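Local coordinates for protein probable transcriptional regulator (Pseudomonas aeruginosa, PDB 2ESN) that is a probable LysR-type transcriptional regulator, expected to bind DNA through a helix-turn-helix domain and to sense a small-molecule effector through its periplasmic-binding-protein-like domain, at residues 178-183 with 247-252; 193-198 with 271-276. All blocks are in the same frame, centred on the assembly; numbering follows the deposited sequence.

Contact 1 of 2, residues 178-183 with 247-252; sequences YVVVAR and DFLLTA
D247 meets R183 through a bridging water rather than directly: its OD1 accepts from the water at 2.6 Å, and the same water takes a weak bond from R183 NH1. R183 NE and D247 OD1 stay 4.2 Å apart, too far for a salt bridge, with the guanidinium and carboxylate planes at 73°. Q124 of the second subunit accepts from D247 N. At L249 the packing turns apolar. Its CG stands anti to the carbonyl carbon (chi1 -59°), which brings CD2 to 3.6 Å from A182 CB. L250 forms an antiparallel hydrogen-bonded pair with V181: V181 N donates to L250 O at 2.9 Å, and L250 N returns a bond to V181 O at 3.1 Å. T251 faces V180 in the non-hydrogen-bonded pair between, and its CG2 lies 4.1 Å from Y178 CD2. A252 closes the register with V179, the bond from A252 N to V179 O measuring 2.9 Å, while the Y178 ring brings its edge to T251 O. V179, V181, L250 and A252 share one sheet face, where helix 254-264 covers V179 and V181, and helix 236-244 covers V181 and L250. Strand 249-253 lies between strands 168-183 and 202-206.

Contact 2 of 2, residues 193-198 with 271-276; sequences PTLEGY and APFDIP
F273 turns the edge of its ring toward one face of Y198, a T-shaped pair with centroids 5.1 Å apart and planes at 65°. The touching edge is the CE2-CZ side. CE2 stands 3.5 Å above the plane of the tyrosine, displaced toward the rim, so that it lies near Y198 CE2 and CZ, while F273 CZ reaches 3.6 Å from Y198 OH. Both first torsions serve this meeting. Y198 extends its ring opposite the backbone N (chi1 178°), outward from the helix toward the loop; F273 places CG between its own backbone N and carbonyl carbon (chi1 47°), and the two side chains cross at about a right angle. L195 CD1 approaches the phenylalanine ring obliquely, 3.8 Å from F273 CD2.

P272 lies against the start of the helix. Its CB is 3.4 Å from L195 N and also touches P193 O, whereas CG reaches Y198 CB at 3.9 Å. No hydrogen bond joins the two segments, so their association rests on van der Waals packing of apolar side chains, and of P272 on the backbone of 193-195. The helix start has its own polar closure: T194 is the N-cap, its OG1 accepting from G197 N at 3.1 Å. The tyrosine hydroxyl is held elsewhere, by a probable hydrogen bond with T251 OG1, and I216 of helix 215-221 touches the side chains of both Y198 and F273. The arrangement is an N-capped helical turn packed on an irregular loop between strands 266-269 and 278-285. It joins the two in a partly buried contact within the LysR substrate-binding domain, whose fold resembles that of periplasmic binding proteins.

In the fold
Contacts 1 and 2 lie about 11 Å apart, centre to centre, within the LysR substrate-binding domain. Their segments alternate along the chain: 178-183, then 193-198, 247-252 and 271-276. Strand 168-183 is followed by helix 195-199, and strand 249-253 leads through helix 254-264 and strand 266-269 to the loop of contact 2. The two meet directly where V180 CG2 packs on Y198 CE1 at 3.7 Å and T251 CG2 on I275 CD1 at 3.8 Å, and V180 CG2 also packs on A271 CA. Contact 2 therefore covers the sheet face bearing V180 and T251, whereas helices 236-244 and 254-264 cover the face bearing V181 and L250, giving this region a layered build.

Contact 1 of 2, residues 178-183 with 247-252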
# COMPACT_ATOMS: atom_id res chain seq x y z
N TYR C 178 -32.53 -18.61 0.51
CA TYR C 178 -32.49 -18.18 1.91
C TYR C 178 -33.71 -18.67 2.69
O TYR C 178 -34.80 -18.80 2.12
CB TYR C 178 -32.45 -16.68 2.03
CG TYR C 178 -31.06 -16.10 1.86
CD1 TYR C 178 -30.44 -16.11 0.61
CD2 TYR C 178 -30.37 -15.55 2.94
CE1 TYR C 178 -29.12 -15.62 0.45
CE2 TYR C 178 -29.09 -15.01 2.80
CZ TYR C 178 -28.47 -15.06 1.55
OH TYR C 178 -27.19 -14.57 1.37
N VAL C 179 -33.50 -18.95 3.98
CA VAL C 179 -34.56 -19.28 4.88
C VAL C 179 -34.33 -18.48 6.17
O VAL C 179 -33.28 -17.91 6.32
CB VAL C 179 -34.65 -20.81 5.17
CG1 VAL C 179 -35.07 -21.57 3.93
CG2 VAL C 179 -33.31 -21.38 5.79
N VAL C 180 -35.34 -18.41 7.03
CA VAL C 180 -35.35 -17.75 8.34
C VAL C 180 -35.15 -18.90 9.31
O VAL C 180 -35.84 -19.92 9.24
CB VAL C 180 -36.68 -17.01 8.61
CG1 VAL C 180 -36.70 -16.42 10.05
CG2 VAL C 180 -36.82 -15.85 7.60
N VAL C 181 -34.18 -18.69 10.20
CA VAL C 181 -33.75 -19.62 11.17
C VAL C 181 -34.02 -19.00 12.53
O VAL C 181 -33.80 -17.81 12.70
CB VAL C 181 -32.20 -19.80 10.97
CG1 VAL C 181 -31.57 -20.43 12.13
CG2 VAL C 181 -31.89 -20.54 9.61
N ALA C 182 -34.55 -19.80 13.48
CA ALA C 182 -34.68 -19.42 14.90
C ALA C 182 -34.25 -20.59 15.71
O ALA C 182 -34.22 -21.69 15.19
CB ALA C 182 -36.11 -19.13 15.23
N ARG C 183 -33.94 -20.37 17.00
CA ARG C 183 -33.80 -21.49 17.91
C ARG C 183 -35.06 -22.38 17.78
O ARG C 183 -36.19 -21.89 17.45
CB ARG C 183 -33.58 -21.04 19.35
CG ARG C 183 -34.73 -20.22 20.01
CD ARG C 183 -34.78 -20.63 21.46
NE ARG C 183 -33.60 -20.22 22.16
CZ ARG C 183 -32.77 -20.95 22.90
NH1 ARG C 183 -31.77 -20.29 23.46
NH2 ARG C 183 -32.89 -22.26 23.08
N ASP C 247 -33.00 -15.45 21.05
CA ASP C 247 -34.27 -15.26 20.39
C ASP C 247 -34.07 -14.59 19.04
O ASP C 247 -35.06 -14.33 18.32
CB ASP C 247 -35.28 -14.49 21.26
CG ASP C 247 -35.55 -15.22 22.58
OD1 ASP C 247 -35.32 -16.45 22.62
OD2 ASP C 247 -35.92 -14.59 23.57
N PHE C 248 -32.81 -14.39 18.67
CA PHE C 248 -32.57 -13.69 17.41
C PHE C 248 -32.92 -14.50 16.21
O PHE C 248 -32.66 -15.71 16.18
CB PHE C 248 -31.13 -13.21 17.30
CG PHE C 248 -30.65 -12.40 18.48
CD1 PHE C 248 -29.31 -12.28 18.72
CD2 PHE C 248 -31.53 -11.70 19.31
CE1 PHE C 248 -28.81 -11.52 19.76
CE2 PHE C 248 -31.04 -10.92 20.40
CZ PHE C 248 -29.69 -10.82 20.62
N LEU C 249 -33.40 -13.83 15.16
CA LEU C 249 -33.64 -14.48 13.91
C LEU C 249 -32.46 -14.25 12.94
O LEU C 249 -31.77 -13.21 13.02
CB LEU C 249 -34.94 -13.94 13.33
CG LEU C 249 -36.21 -14.14 14.21
CD1 LEU C 249 -37.43 -13.72 13.42
CD2 LEU C 249 -36.34 -15.62 14.58
N LEU C 250 -32.23 -15.20 12.03
CA LEU C 250 -31.15 -15.10 11.08
C LEU C 250 -31.72 -15.51 9.75
O LEU C 250 -32.41 -16.51 9.66
CB LEU C 250 -29.97 -16.02 11.48
CG LEU C 250 -28.91 -16.31 10.38
CD1 LEU C 250 -28.02 -15.07 10.12
CD2 LEU C 250 -28.01 -17.51 10.79
N THR C 251 -31.43 -14.75 8.70
CA THR C 251 -31.96 -15.11 7.35
C THR C 251 -30.72 -15.54 6.53
O THR C 251 -29.85 -14.71 6.25
CB THR C 251 -32.70 -13.91 6.70
OG1 THR C 251 -33.60 -13.33 7.69
CG2 THR C 251 -33.41 -14.38 5.37
N ALA C 252 -30.64 -16.84 6.23
CA ALA C 252 -29.36 -17.50 5.90
C ALA C 252 -29.59 -18.44 4.74
O ALA C 252 -30.68 -18.95 4.57
CB ALA C 252 -28.88 -18.39 7.08
O HOH W 1 -33.18 -17.47 23.79

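Contact 2 of 2, residues 193-198 with 271-276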
# COMPACT_ATOMS: atom_id res chain seq x y z
N PRO C 193 -42.73 -17.59 10.98
CA PRO C 193 -43.08 -16.24 11.35
C PRO C 193 -43.87 -15.55 10.18
O PRO C 193 -43.64 -15.85 9.01
CB PRO C 193 -41.74 -15.56 11.60
CG PRO C 193 -40.72 -16.39 10.79
CD PRO C 193 -41.31 -17.76 10.60
N THR C 194 -44.80 -14.66 10.53
CA THR C 194 -45.43 -13.75 9.56
C THR C 194 -44.46 -12.60 9.33
O THR C 194 -43.44 -12.50 10.04
CB THR C 194 -46.72 -13.18 10.15
OG1 THR C 194 -46.40 -12.51 11.37
CG2 THR C 194 -47.75 -14.34 10.42
N LEU C 195 -44.75 -11.72 8.37
CA LEU C 195 -43.94 -10.48 8.25
C LEU C 195 -43.74 -9.66 9.54
O LEU C 195 -42.59 -9.26 9.85
CB LEU C 195 -44.43 -9.59 7.09
CG LEU C 195 -43.58 -8.46 6.54
CD1 LEU C 195 -42.16 -8.91 6.21
CD2 LEU C 195 -44.28 -7.92 5.25
N GLU C 196 -44.81 -9.40 10.31
CA GLU C 196 -44.70 -8.55 11.50
C GLU C 196 -44.03 -9.32 12.60
O GLU C 196 -43.34 -8.74 13.45
CB GLU C 196 -46.08 -8.04 12.05
CG GLU C 196 -46.82 -6.97 11.20
CD GLU C 196 -48.04 -6.24 11.91
OE1 GLU C 196 -48.88 -5.67 11.16
OE2 GLU C 196 -48.16 -6.20 13.19
N GLY C 197 -44.28 -10.62 12.63
CA GLY C 197 -43.71 -11.52 13.66
C GLY C 197 -42.19 -11.48 13.49
O GLY C 197 -41.46 -11.24 14.46
N TYR C 198 -41.75 -11.61 12.23
CA TYR C 198 -40.37 -11.46 11.86
C TYR C 198 -39.85 -10.09 12.22
O TYR C 198 -38.76 -10.01 12.74
CB TYR C 198 -40.23 -11.65 10.35
CG TYR C 198 -38.84 -11.47 9.74
CD1 TYR C 198 -37.98 -12.57 9.61
CD2 TYR C 198 -38.41 -10.23 9.21
CE1 TYR C 198 -36.69 -12.44 9.00
CE2 TYR C 198 -37.13 -10.09 8.56
CZ TYR C 198 -36.29 -11.21 8.45
OH TYR C 198 -35.06 -11.15 7.83
N ALA C 271 -39.17 -17.63 4.39
CA ALA C 271 -39.23 -16.22 4.68
C ALA C 271 -40.65 -15.72 4.43
O ALA C 271 -41.25 -16.09 3.42
CB ALA C 271 -38.25 -15.46 3.81
N PRO C 272 -41.17 -14.83 5.30
CA PRO C 272 -42.43 -14.18 5.06
C PRO C 272 -42.40 -12.99 4.05
O PRO C 272 -43.26 -12.11 4.11
CB PRO C 272 -42.78 -13.66 6.45
CG PRO C 272 -41.49 -13.28 7.01
CD PRO C 272 -40.57 -14.37 6.57
N PHE C 273 -41.43 -12.96 3.14
CA PHE C 273 -41.35 -11.97 2.07
C PHE C 273 -40.56 -12.63 0.94
O PHE C 273 -40.00 -13.73 1.11
CB PHE C 273 -40.67 -10.66 2.55
CG PHE C 273 -39.41 -10.87 3.32
CD1 PHE C 273 -38.16 -10.78 2.70
CD2 PHE C 273 -39.44 -11.13 4.69
CE1 PHE C 273 -36.97 -10.98 3.42
CE2 PHE C 273 -38.24 -11.33 5.43
CZ PHE C 273 -37.02 -11.28 4.79
N ASP C 274 -40.52 -11.98 -0.22
CA ASP C 274 -39.92 -12.58 -1.41
C ASP C 274 -38.43 -12.35 -1.37
O ASP C 274 -38.00 -11.21 -1.23
CB ASP C 274 -40.48 -11.94 -2.72
CG ASP C 274 -42.00 -12.12 -2.89
OD1 ASP C 274 -42.54 -13.16 -2.39
OD2 ASP C 274 -42.64 -11.23 -3.52
N ILE C 275 -37.65 -13.42 -1.53
CA ILE C 275 -36.19 -13.29 -1.72
C ILE C 275 -35.81 -14.07 -2.94
O ILE C 275 -36.12 -15.24 -3.02
CB ILE C 275 -35.38 -13.88 -0.51
CG1 ILE C 275 -35.92 -13.37 0.84
CG2 ILE C 275 -33.90 -13.52 -0.65
CD1 ILE C 275 -35.46 -14.25 2.13
N PRO C 276 -35.17 -13.44 -3.95
CA PRO C 276 -34.61 -14.26 -5.04
C PRO C 276 -33.67 -15.40 -4.58
O PRO C 276 -32.92 -15.22 -3.61
CB PRO C 276 -33.80 -13.26 -5.89
CG PRO C 276 -34.07 -11.85 -5.34
CD PRO C 276 -35.03 -11.97 -4.18